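Local coordinates for acidic lectin (Psophocarpus tetragonolobus, PDB 1F9K), which binds galactose-type sugars next to a calcium and manganese site and, as a glycosylated legume agglutinin, probably clumps cells through their surface glycans, at residues T34-N39 and V220-I225; E85-L90 and D125-T130; K172-V177 and N191-K196. The protein carries 3 engineered substitutions. All coordinates share one frame; numbering follows the deposited sequence.

The three contacts show how one legume-lectin sandwich serves separate tasks. Interaction 2 builds the sugar and metal site: its residues hold the galactoside, the calcium and the manganese. Interaction 1 backs it, the two centres being about 14 Å apart, and they touch where Glu-221 OE2 lies 2.6 Å from Thr-126 OG1 in a probable hydrogen bond. Interaction 3 stands apart, its centre about 31 Å from that of interaction 1 and about 24 Å from that of interaction 2, although interactions 1 and 3 reach the same back sheet of the sandwich. It joins the open end of a hairpin, on the side of the second subunit, and its nearest atoms stay about 10 Å from those of interaction 2.

Interaction 1: T34-N39 and V220-I225; sequences TKLTKN and VETHEI. With NAG (2-acetamido-2-deoxy-beta-D-glucopyranose), chain C.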
loop_
_atom_site.group_PDB
_atom_site.type_symbol
_atom_site.label_atom_id
_atom_site.label_comp_id
_atom_site.label_asym_id
_atom_site.label_seq_id
_atom_site.Cartn_x
_atom_site.Cartn_y
_atom_site.Cartn_z
ATOM N N THR A 34 24.634 9.552 4.024
ATOM C CA THR A 34 25.599 10.216 3.151
ATOM C C THR A 34 26.001 11.575 3.704
ATOM O O THR A 34 25.317 12.119 4.580
ATOM C CB THR A 34 25.016 10.420 1.728
ATOM O OG1 THR A 34 23.895 11.321 1.767
ATOM C CG2 THR A 34 24.562 9.095 1.165
ATOM N N LYS A 35 27.091 12.134 3.178
ATOM C CA LYS A 35 27.556 13.443 3.639
ATOM C C LYS A 35 27.544 14.498 2.547
ATOM O O LYS A 35 27.844 14.208 1.390
ATOM C CB LYS A 35 28.963 13.344 4.230
ATOM C CG LYS A 35 29.037 12.477 5.464
ATOM C CD LYS A 35 30.336 12.655 6.222
ATOM C CE LYS A 35 30.390 11.672 7.380
ATOM N NZ LYS A 35 29.120 11.710 8.170
ATOM N N LEU A 36 27.213 15.729 2.928
ATOM C CA LEU A 36 27.151 16.829 1.980
ATOM C C LEU A 36 28.422 17.677 1.997
ATOM O O LEU A 36 28.677 18.444 1.069
ATOM C CB LEU A 36 25.936 17.687 2.290
ATOM C CG LEU A 36 25.062 18.125 1.109
ATOM C CD1 LEU A 36 24.645 16.906 0.234
ATOM C CD2 LEU A 36 23.833 18.857 1.670
ATOM N N THR A 37 29.208 17.530 3.061
ATOM C CA THR A 37 30.485 18.231 3.251
ATOM C C THR A 37 31.365 17.339 4.122
ATOM O O THR A 37 30.874 16.582 4.958
ATOM C CB THR A 37 30.323 19.612 3.957
ATOM O OG1 THR A 37 29.448 19.488 5.083
ATOM C CG2 THR A 37 29.765 20.638 3.001
ATOM N N LYS A 38 32.672 17.431 3.947
ATOM C CA LYS A 38 33.542 16.569 4.713
ATOM C C LYS A 38 34.901 17.199 4.875
ATOM O O LYS A 38 35.658 17.299 3.918
ATOM C CB LYS A 38 33.654 15.225 3.986
ATOM C CG LYS A 38 34.527 14.177 4.643
ATOM C CD LYS A 38 34.676 12.969 3.726
ATOM C CE LYS A 38 35.757 12.027 4.226
ATOM N NZ LYS A 38 36.219 11.090 3.167
ATOM N N ASN A 39 35.209 17.629 6.092
ATOM C CA ASN A 39 36.499 18.236 6.345
ATOM C C ASN A 39 36.505 19.729 6.101
ATOM O O ASN A 39 37.561 20.352 6.110
ATOM N N VAL A 220 23.822 16.357 -5.477
ATOM C CA VAL A 220 23.664 15.730 -4.193
ATOM C C VAL A 220 22.388 16.054 -3.466
ATOM O O VAL A 220 21.649 16.954 -3.854
ATOM C CB VAL A 220 24.803 16.155 -3.329
ATOM C CG1 VAL A 220 26.038 15.379 -3.710
ATOM C CG2 VAL A 220 25.053 17.631 -3.530
ATOM N N GLU A 221 22.161 15.328 -2.379
ATOM C CA GLU A 221 20.969 15.510 -1.568
ATOM C C GLU A 221 21.255 14.839 -0.225
ATOM O O GLU A 221 22.261 14.144 -0.075
ATOM C CB GLU A 221 19.763 14.858 -2.266
ATOM C CG GLU A 221 19.830 13.326 -2.357
ATOM C CD GLU A 221 18.788 12.728 -3.292
ATOM O OE1 GLU A 221 17.962 13.501 -3.834
ATOM O OE2 GLU A 221 18.802 11.488 -3.485
ATOM N N THR A 222 20.396 15.055 0.761
ATOM C CA THR A 222 20.624 14.440 2.059
ATOM C C THR A 222 19.854 13.136 2.152
ATOM O O THR A 222 18.807 12.975 1.528
ATOM C CB THR A 222 20.176 15.354 3.215
ATOM O OG1 THR A 222 18.756 15.535 3.166
ATOM C CG2 THR A 222 20.849 16.703 3.110
ATOM N N HIS A 223 20.381 12.198 2.926
ATOM C CA HIS A 223 19.730 10.902 3.112
ATOM C C HIS A 223 19.706 10.543 4.596
ATOM O O HIS A 223 20.653 9.938 5.118
ATOM C CB HIS A 223 20.469 9.829 2.316
ATOM C CG HIS A 223 20.548 10.125 0.856
ATOM N ND1 HIS A 223 21.742 10.323 0.196
ATOM C CD2 HIS A 223 19.575 10.295 -0.070
ATOM C CE1 HIS A 223 21.503 10.598 -1.073
ATOM N NE2 HIS A 223 20.195 10.589 -1.261
ATOM N N GLU A 224 18.623 10.932 5.264
ATOM C CA GLU A 224 18.468 10.667 6.681
ATOM C C GLU A 224 17.394 9.621 7.019
ATOM O O GLU A 224 16.285 9.637 6.468
ATOM C CB GLU A 224 18.175 11.973 7.417
ATOM C CG GLU A 224 19.412 12.774 7.749
ATOM C CD GLU A 224 19.075 14.167 8.237
ATOM O OE1 GLU A 224 18.214 14.307 9.125
ATOM O OE2 GLU A 224 19.672 15.132 7.735
ATOM N N ILE A 225 17.741 8.723 7.938
ATOM C CA ILE A 225 16.837 7.669 8.385
ATOM C C ILE A 225 16.496 7.911 9.853
ATOM O O ILE A 225 17.347 7.780 10.730
ATOM C CB ILE A 225 17.491 6.276 8.237
ATOM C CG1 ILE A 225 17.898 6.038 6.776
ATOM C CG2 ILE A 225 16.551 5.208 8.773
ATOM C CD1 ILE A 225 16.789 6.292 5.769
HETATM C C1 NAG C . 15.443 16.889 6.621
HETATM C C2 NAG C . 14.917 17.491 7.931
HETATM C C3 NAG C . 15.325 18.953 8.015
HETATM C C4 NAG C . 16.844 19.011 7.928
HETATM C C5 NAG C . 17.351 18.323 6.647
HETATM C C6 NAG C . 18.849 18.243 6.630
HETATM C C7 NAG C . 12.942 16.908 9.170
HETATM C C8 NAG C . 11.424 16.824 9.205
HETATM N N2 NAG C . 13.479 17.369 8.041
HETATM O O3 NAG C . 14.877 19.517 9.245
HETATM O O4 NAG C . 17.261 20.361 7.945
HETATM O O5 NAG C . 16.877 16.964 6.588
HETATM O O6 NAG C . 19.289 17.294 7.581
HETATM O O7 NAG C . 13.611 16.546 10.147
#
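Thr-34 and His-223 meet in a buried part of the legume-lectin beta-sandwich, where the chain leaving strand 31-32 lies against the start of strand 222-233. The case illustrates how a buried imidazole can tie two pieces of chain together when both of its nitrogens are used.

The histidine is best followed outward. Its CB already passes Thr-34 OG1 at 3.8 Å. CG stands beside the backbone N (chi1 -58°), which turns the ring edge toward the threonine. At ND1 the ring makes its link across the contact, 2.8 Å to Thr-34 OG1; either atom could be the donor, and the hydroxyl sits near the ring plane. The methyl CG2 of Thr-34 borders ND1 as well, and comes 4.1 Å from CE1. At the far end NE2 donates to Glu-221 OE2 over 2.8 Å, nearly straight at 165°. This second partner also lies close to the ring plane, so the two bonds together fix the imidazole's rotation.

Around this polar row the packing is apolar. Leu-36 CD1 rests on Val-220 CB at 3.6 Å, while its other methyl, CD2, meets Thr-222 CG2 at 4.0 Å, so the forked tip spans the residues before and after Glu-221. Ala-211 and Thr-213 of strand 204-213 flank Thr-34, and Ala-211 also touches His-223. Further along the strand, Glu-224 belongs to the pocket of a bound glycan, whose N-acetylglucosamine also approaches Thr-222.

The carboxylate of Glu-221 is itself held by others: OE1 accepts from Gln-79 NE2, and OE2 is hydrogen-bonded to Thr-126 OG1, beside the sugar site. His-223 NE2 reaches OE2 from its anti side, 20° out of the carboxylate plane.

Interaction 2: E85-L90 and D125-T130; sequences EPADGL and DTFQNT. With CA (calcium ion), chain G; MN (manganese (II) ion), chain F; AMG (methyl alpha-D-galactopyranoside), chain E.
Asp-88 and Thr-126 join the two segments that form the monosaccharide and metal site of this legume lectin, a textbook example of metals shaping a sugar pocket. The direct backbone bond runs from Thr-126 N to Asp-88 O (3.1 Å), the donor standing above the carbonyl plane. Waters reinforce it: one bridges Pro-86 O and Thr-126 O, while another, bound to calcium, donates to both Asp-88 O and Asp-88 OD1. This link probably helps hold the cis peptide between Ala-87 and Asp-88, a hallmark of the family.

Metal coordination organises the other segment. Asp-125 grips calcium with both carboxylate oxygens, and its OD2 also reaches manganese at 2.3 Å. Phe-127 O and Asn-129 OD1 complete this segment's share of the calcium shell; Asp-132 serves both metals, and Glu-123 and His-137 add to the manganese site.

The two segments share part of the sugar recognition, which Gln-216 NE2 extends with a further hydrogen bond. Asp-88 takes O4 of the galactoside on OD2 (2.6 Å) and O3 on OD1 (2.8 Å), and Asn-129 ND2 adds a weak bond to O3.

Apolar contact comes from Phe-127. With CG anti to the backbone N (chi1 -172°), its ring lies beneath the sugar, whose C4 is 3.5 Å above one face and offset toward the rim. Pro-86 O approaches the ring edge, and Ala-87 CB packs on Phe-127 CB at 3.5 Å.

In the fold, Gly-89 and Asp-125 are an antiparallel non-hydrogen-bonded pair between strands 88-95 and 120-125. Strand 204-213 flanks the former, with Asp-88 and Gly-89 bulged opposite Thr-212; strand 137-142 flanks the latter.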
loop_
_atom_site.group_PDB
_atom_site.type_symbol
_atom_site.label_atom_id
_atom_site.label_comp_id
_atom_site.label_asym_id
_atom_site.label_seq_id
_atom_site.Cartn_x
_atom_site.Cartn_y
_atom_site.Cartn_z
ATOM N N GLU A 85 21.228 18.747 -10.527
ATOM C CA GLU A 85 20.071 17.844 -10.612
ATOM C C GLU A 85 20.456 16.782 -9.603
ATOM O O GLU A 85 21.343 15.984 -9.869
ATOM C CB GLU A 85 19.982 17.252 -12.028
ATOM C CG GLU A 85 18.560 16.902 -12.491
ATOM C CD GLU A 85 18.410 16.749 -14.025
ATOM O OE1 GLU A 85 19.119 15.919 -14.640
ATOM O OE2 GLU A 85 17.566 17.456 -14.626
ATOM N N PRO A 86 19.789 16.751 -8.433
ATOM C CA PRO A 86 20.068 15.798 -7.348
ATOM C C PRO A 86 20.237 14.352 -7.735
ATOM O O PRO A 86 19.651 13.885 -8.714
ATOM C CB PRO A 86 18.900 15.996 -6.399
ATOM C CG PRO A 86 17.793 16.292 -7.338
ATOM C CD PRO A 86 18.413 17.267 -8.312
ATOM N N ALA A 87 21.037 13.647 -6.940
ATOM C CA ALA A 87 21.318 12.230 -7.148
ATOM C C ALA A 87 21.883 11.687 -5.833
ATOM O O ALA A 87 22.324 12.476 -5.005
ATOM C CB ALA A 87 22.331 12.074 -8.297
ATOM N N ASP A 88 21.867 10.371 -5.612
ATOM C CA ASP A 88 21.335 9.393 -6.551
ATOM C C ASP A 88 20.115 8.683 -5.989
ATOM O O ASP A 88 19.253 8.243 -6.744
ATOM C CB ASP A 88 22.393 8.333 -6.916
ATOM C CG ASP A 88 23.259 8.747 -8.090
ATOM O OD1 ASP A 88 22.798 8.616 -9.242
ATOM O OD2 ASP A 88 24.393 9.217 -7.861
ATOM N N GLY A 89 20.044 8.549 -4.672
ATOM C CA GLY A 89 18.892 7.879 -4.118
ATOM C C GLY A 89 19.131 7.073 -2.863
ATOM O O GLY A 89 20.223 7.062 -2.294
ATOM N N LEU A 90 18.082 6.368 -2.452
ATOM C CA LEU A 90 18.076 5.556 -1.245
ATOM C C LEU A 90 17.533 4.169 -1.568
ATOM O O LEU A 90 16.730 4.012 -2.478
ATOM C CB LEU A 90 17.184 6.253 -0.217
ATOM C CG LEU A 90 16.754 5.574 1.072
ATOM C CD1 LEU A 90 17.970 5.249 1.901
ATOM C CD2 LEU A 90 15.834 6.498 1.834
ATOM N N ASP A 125 14.762 6.080 -6.216
ATOM C CA ASP A 125 15.622 6.741 -7.185
ATOM C C ASP A 125 15.292 8.212 -7.396
ATOM O O ASP A 125 14.193 8.563 -7.812
ATOM C CB ASP A 125 15.528 6.001 -8.524
ATOM C CG ASP A 125 16.834 5.973 -9.277
ATOM O OD1 ASP A 125 17.640 6.902 -9.114
ATOM O OD2 ASP A 125 17.056 5.028 -10.052
ATOM N N THR A 126 16.265 9.067 -7.125
ATOM C CA THR A 126 16.104 10.499 -7.292
ATOM C C THR A 126 16.737 11.004 -8.599
ATOM O O THR A 126 16.415 12.096 -9.063
ATOM C CB THR A 126 16.731 11.257 -6.099
ATOM O OG1 THR A 126 18.128 10.928 -5.979
ATOM C CG2 THR A 126 16.008 10.889 -4.831
ATOM N N PHE A 127 17.633 10.203 -9.183
ATOM C CA PHE A 127 18.327 10.561 -10.430
ATOM C C PHE A 127 18.013 9.611 -11.580
ATOM O O PHE A 127 18.087 8.399 -11.417
ATOM C CB PHE A 127 19.842 10.556 -10.217
ATOM C CG PHE A 127 20.611 11.095 -11.385
ATOM C CD1 PHE A 127 20.821 12.458 -11.524
ATOM C CD2 PHE A 127 21.064 10.250 -12.385
ATOM C CE1 PHE A 127 21.471 12.964 -12.645
ATOM C CE2 PHE A 127 21.707 10.748 -13.496
ATOM C CZ PHE A 127 21.909 12.104 -13.626
ATOM N N GLN A 128 17.704 10.164 -12.748
ATOM C CA GLN A 128 17.383 9.347 -13.918
ATOM C C GLN A 128 18.579 8.927 -14.738
ATOM O O GLN A 128 19.128 9.731 -15.486
ATOM C CB GLN A 128 16.409 10.081 -14.838
ATOM C CG GLN A 128 16.182 9.390 -16.180
ATOM C CD GLN A 128 15.022 9.983 -16.969
ATOM O OE1 GLN A 128 14.780 11.184 -16.923
ATOM N NE2 GLN A 128 14.315 9.142 -17.712
ATOM N N ASN A 129 18.973 7.666 -14.597
ATOM C CA ASN A 129 20.087 7.112 -15.352
ATOM C C ASN A 129 19.559 6.753 -16.731
ATOM O O ASN A 129 18.394 7.006 -17.038
ATOM C CB ASN A 129 20.645 5.862 -14.674
ATOM C CG ASN A 129 21.491 6.183 -13.444
ATOM O OD1 ASN A 129 20.983 6.596 -12.405
ATOM N ND2 ASN A 129 22.792 5.991 -13.567
ATOM N N THR A 130 20.411 6.162 -17.559
ATOM C CA THR A 130 20.032 5.785 -18.920
ATOM C C THR A 130 19.033 4.633 -18.945
ATOM O O THR A 130 18.384 4.382 -19.962
ATOM C CB THR A 130 21.270 5.372 -19.758
ATOM O OG1 THR A 130 21.739 4.085 -19.331
ATOM C CG2 THR A 130 22.380 6.380 -19.589
HETATM CA CA CA G . 19.052 6.281 -11.016
HETATM MN MN MN F . 15.542 3.595 -11.024
HETATM C C1 AMG E . 26.592 10.062 -13.445
HETATM C C2 AMG E . 26.268 8.826 -12.601
HETATM C C3 AMG E . 24.796 8.897 -12.130
HETATM C C4 AMG E . 24.504 10.242 -11.412
HETATM C C5 AMG E . 25.002 11.440 -12.231
HETATM C C6 AMG E . 25.014 12.686 -11.371
HETATM C C7 AMG E . 26.002 11.214 -15.459
HETATM O O1 AMG E . 25.834 10.056 -14.620
HETATM O O2 AMG E . 26.527 7.627 -13.330
HETATM O O3 AMG E . 24.510 7.811 -11.257
HETATM O O4 AMG E . 25.110 10.283 -10.126
HETATM O O5 AMG E . 26.367 11.235 -12.664
HETATM O O6 AMG E . 24.944 13.858 -12.163
HETATM O O HOH W 1 17.343 14.484 -10.461
HETATM O O HOH W 2 20.274 7.188 -9.337
HETATM O O HOH W 3 14.814 1.900 -12.498
HETATM O O HOH W 4 17.399 2.536 -10.619
HETATM O O HOH W 5 19.911 4.423 -10.137
#

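Interaction 3: K172-V177 and N191-K196; sequences KILNVV and NIVDLK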
loop_
_atom_site.group_PDB
_atom_site.type_symbol
_atom_site.label_atom_id
_atom_site.label_comp_id
_atom_site.label_asym_id
_atom_site.label_seq_id
_atom_site.Cartn_x
_atom_site.Cartn_y
_atom_site.Cartn_z
ATOM N N LYS A 172 3.918 -15.046 -2.448
ATOM C CA LYS A 172 5.098 -14.523 -3.148
ATOM C C LYS A 172 4.887 -13.067 -3.590
ATOM O O LYS A 172 5.442 -12.618 -4.585
ATOM C CB LYS A 172 5.454 -15.408 -4.350
ATOM C CG LYS A 172 5.705 -16.849 -3.954
ATOM C CD LYS A 172 6.710 -17.558 -4.862
ATOM C CE LYS A 172 6.157 -17.877 -6.254
ATOM N NZ LYS A 172 7.123 -18.671 -7.098
ATOM N N ILE A 173 4.091 -12.334 -2.820
ATOM C CA ILE A 173 3.794 -10.946 -3.106
ATOM C C ILE A 173 4.628 -9.957 -2.309
ATOM O O ILE A 173 4.602 -9.964 -1.072
ATOM C CB ILE A 173 2.338 -10.626 -2.793
ATOM C CG1 ILE A 173 1.427 -11.439 -3.700
ATOM C CG2 ILE A 173 2.086 -9.143 -2.946
ATOM C CD1 ILE A 173 -0.038 -11.141 -3.488
ATOM N N LEU A 174 5.357 -9.100 -3.026
ATOM C CA LEU A 174 6.160 -8.054 -2.406
ATOM C C LEU A 174 5.440 -6.750 -2.681
ATOM O O LEU A 174 5.235 -6.386 -3.832
ATOM C CB LEU A 174 7.550 -7.973 -3.012
ATOM C CG LEU A 174 8.300 -6.809 -2.358
ATOM C CD1 LEU A 174 9.038 -7.269 -1.079
ATOM C CD2 LEU A 174 9.260 -6.239 -3.371
ATOM N N ASN A 175 5.048 -6.062 -1.618
ATOM C CA ASN A 175 4.346 -4.802 -1.738
ATOM C C ASN A 175 5.092 -3.709 -0.998
ATOM O O ASN A 175 5.539 -3.905 0.138
ATOM C CB ASN A 175 2.936 -4.929 -1.168
ATOM C CG ASN A 175 2.210 -3.587 -1.087
ATOM O OD1 ASN A 175 1.995 -2.912 -2.089
ATOM N ND2 ASN A 175 1.834 -3.200 0.115
ATOM N N VAL A 176 5.209 -2.557 -1.656
ATOM C CA VAL A 176 5.884 -1.392 -1.106
ATOM C C VAL A 176 4.922 -0.216 -0.992
ATOM O O VAL A 176 4.246 0.140 -1.963
ATOM C CB VAL A 176 7.045 -0.965 -2.008
ATOM C CG1 VAL A 176 7.564 0.376 -1.590
ATOM C CG2 VAL A 176 8.152 -1.974 -1.919
ATOM N N VAL A 177 4.848 0.390 0.188
ATOM C CA VAL A 177 3.976 1.536 0.344
ATOM C C VAL A 177 4.739 2.733 0.871
ATOM O O VAL A 177 5.476 2.640 1.857
ATOM C CB VAL A 177 2.803 1.249 1.268
ATOM C CG1 VAL A 177 1.900 2.485 1.343
ATOM C CG2 VAL A 177 2.018 0.066 0.739
ATOM N N ASN A 191 4.781 -6.368 -6.763
ATOM C CA ASN A 191 5.168 -7.293 -7.814
ATOM C C ASN A 191 5.388 -8.668 -7.218
ATOM O O ASN A 191 5.288 -8.841 -6.007
ATOM C CB ASN A 191 6.448 -6.844 -8.495
ATOM C CG ASN A 191 6.694 -7.585 -9.788
ATOM O OD1 ASN A 191 7.785 -7.531 -10.362
ATOM N ND2 ASN A 191 5.661 -8.277 -10.269
ATOM N N ILE A 192 5.685 -9.644 -8.068
ATOM C CA ILE A 192 5.926 -11.001 -7.597
ATOM C C ILE A 192 7.411 -11.323 -7.518
ATOM O O ILE A 192 8.154 -11.127 -8.476
ATOM C CB ILE A 192 5.223 -12.052 -8.483
ATOM C CG1 ILE A 192 3.747 -12.159 -8.079
ATOM C CG2 ILE A 192 5.917 -13.395 -8.347
ATOM C CD1 ILE A 192 3.010 -13.240 -8.798
ATOM N N VAL A 193 7.825 -11.831 -6.360
ATOM C CA VAL A 193 9.208 -12.172 -6.112
ATOM C C VAL A 193 9.295 -13.493 -5.359
ATOM O O VAL A 193 8.589 -13.719 -4.368
ATOM C CB VAL A 193 9.900 -11.089 -5.259
ATOM C CG1 VAL A 193 11.367 -11.378 -5.172
ATOM C CG2 VAL A 193 9.679 -9.718 -5.853
ATOM N N ASP A 194 10.180 -14.356 -5.837
ATOM C CA ASP A 194 10.405 -15.660 -5.235
ATOM C C ASP A 194 11.778 -15.597 -4.565
ATOM O O ASP A 194 12.811 -15.802 -5.223
ATOM C CB ASP A 194 10.390 -16.721 -6.335
ATOM C CG ASP A 194 10.369 -18.133 -5.790
ATOM O OD1 ASP A 194 10.586 -18.308 -4.573
ATOM O OD2 ASP A 194 10.137 -19.069 -6.586
ATOM N N LEU A 195 11.791 -15.316 -3.262
ATOM C CA LEU A 195 13.056 -15.188 -2.521
ATOM C C LEU A 195 13.990 -16.384 -2.615
ATOM O O LEU A 195 15.204 -16.222 -2.702
ATOM C CB LEU A 195 12.791 -14.867 -1.045
ATOM C CG LEU A 195 12.319 -13.431 -0.780
ATOM C CD1 LEU A 195 12.126 -13.222 0.711
ATOM C CD2 LEU A 195 13.335 -12.440 -1.346
ATOM N N LYS A 196 13.424 -17.584 -2.602
ATOM C CA LYS A 196 14.232 -18.790 -2.696
ATOM C C LYS A 196 15.006 -18.801 -4.007
ATOM O O LYS A 196 16.200 -19.076 -4.036
ATOM C CB LYS A 196 13.340 -20.026 -2.603
#
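Leu-174 and Asn-191 form an antiparallel hydrogen-bonded pair, Leu-174 N to Asn-191 O and Asn-191 N to Leu-174 O both at 3.0 Å, next to the non-hydrogen-bonded pair Ile-173 and Ile-192. Beyond the hairpin's last strand residue the bonding continues as Val-193 N donates to Lys-172 O (3.1 Å). Lys-172 has left-handed backbone angles, as expected at the first position of a G1 beta bulge, here with Ile-173 opposite Asp-168.

The side chains divide between the two faces of the sheet. Leu-174 CB touches Val-193 CG2 at 4.0 Å, and both residues pack on Phe-120 of strand 120-125, inside the sandwich. On the face of Ile-173 the second subunit arrives: its Asn-191 packs on Ile-173, and its Asn-175 on Asn-175.

Lys-172 runs past the end of the pairing to Asp-194. Its chain bends at CG-CD (chi3 -72°), bringing CD to 3.8 Å from Asp-194 CG and swinging NZ to OD2 at 3.1 Å. That hydrogen bond is weak, but the pair is a salt bridge.

Asp-194 also holds the N-cap position of helix 195-198. A lysine at the bulge thus joins its charge to the residue where strand gives way to helix. The three backbone bonds carry the pairing, and the weakly bonded, partly exposed salt bridge probably contributes modestly.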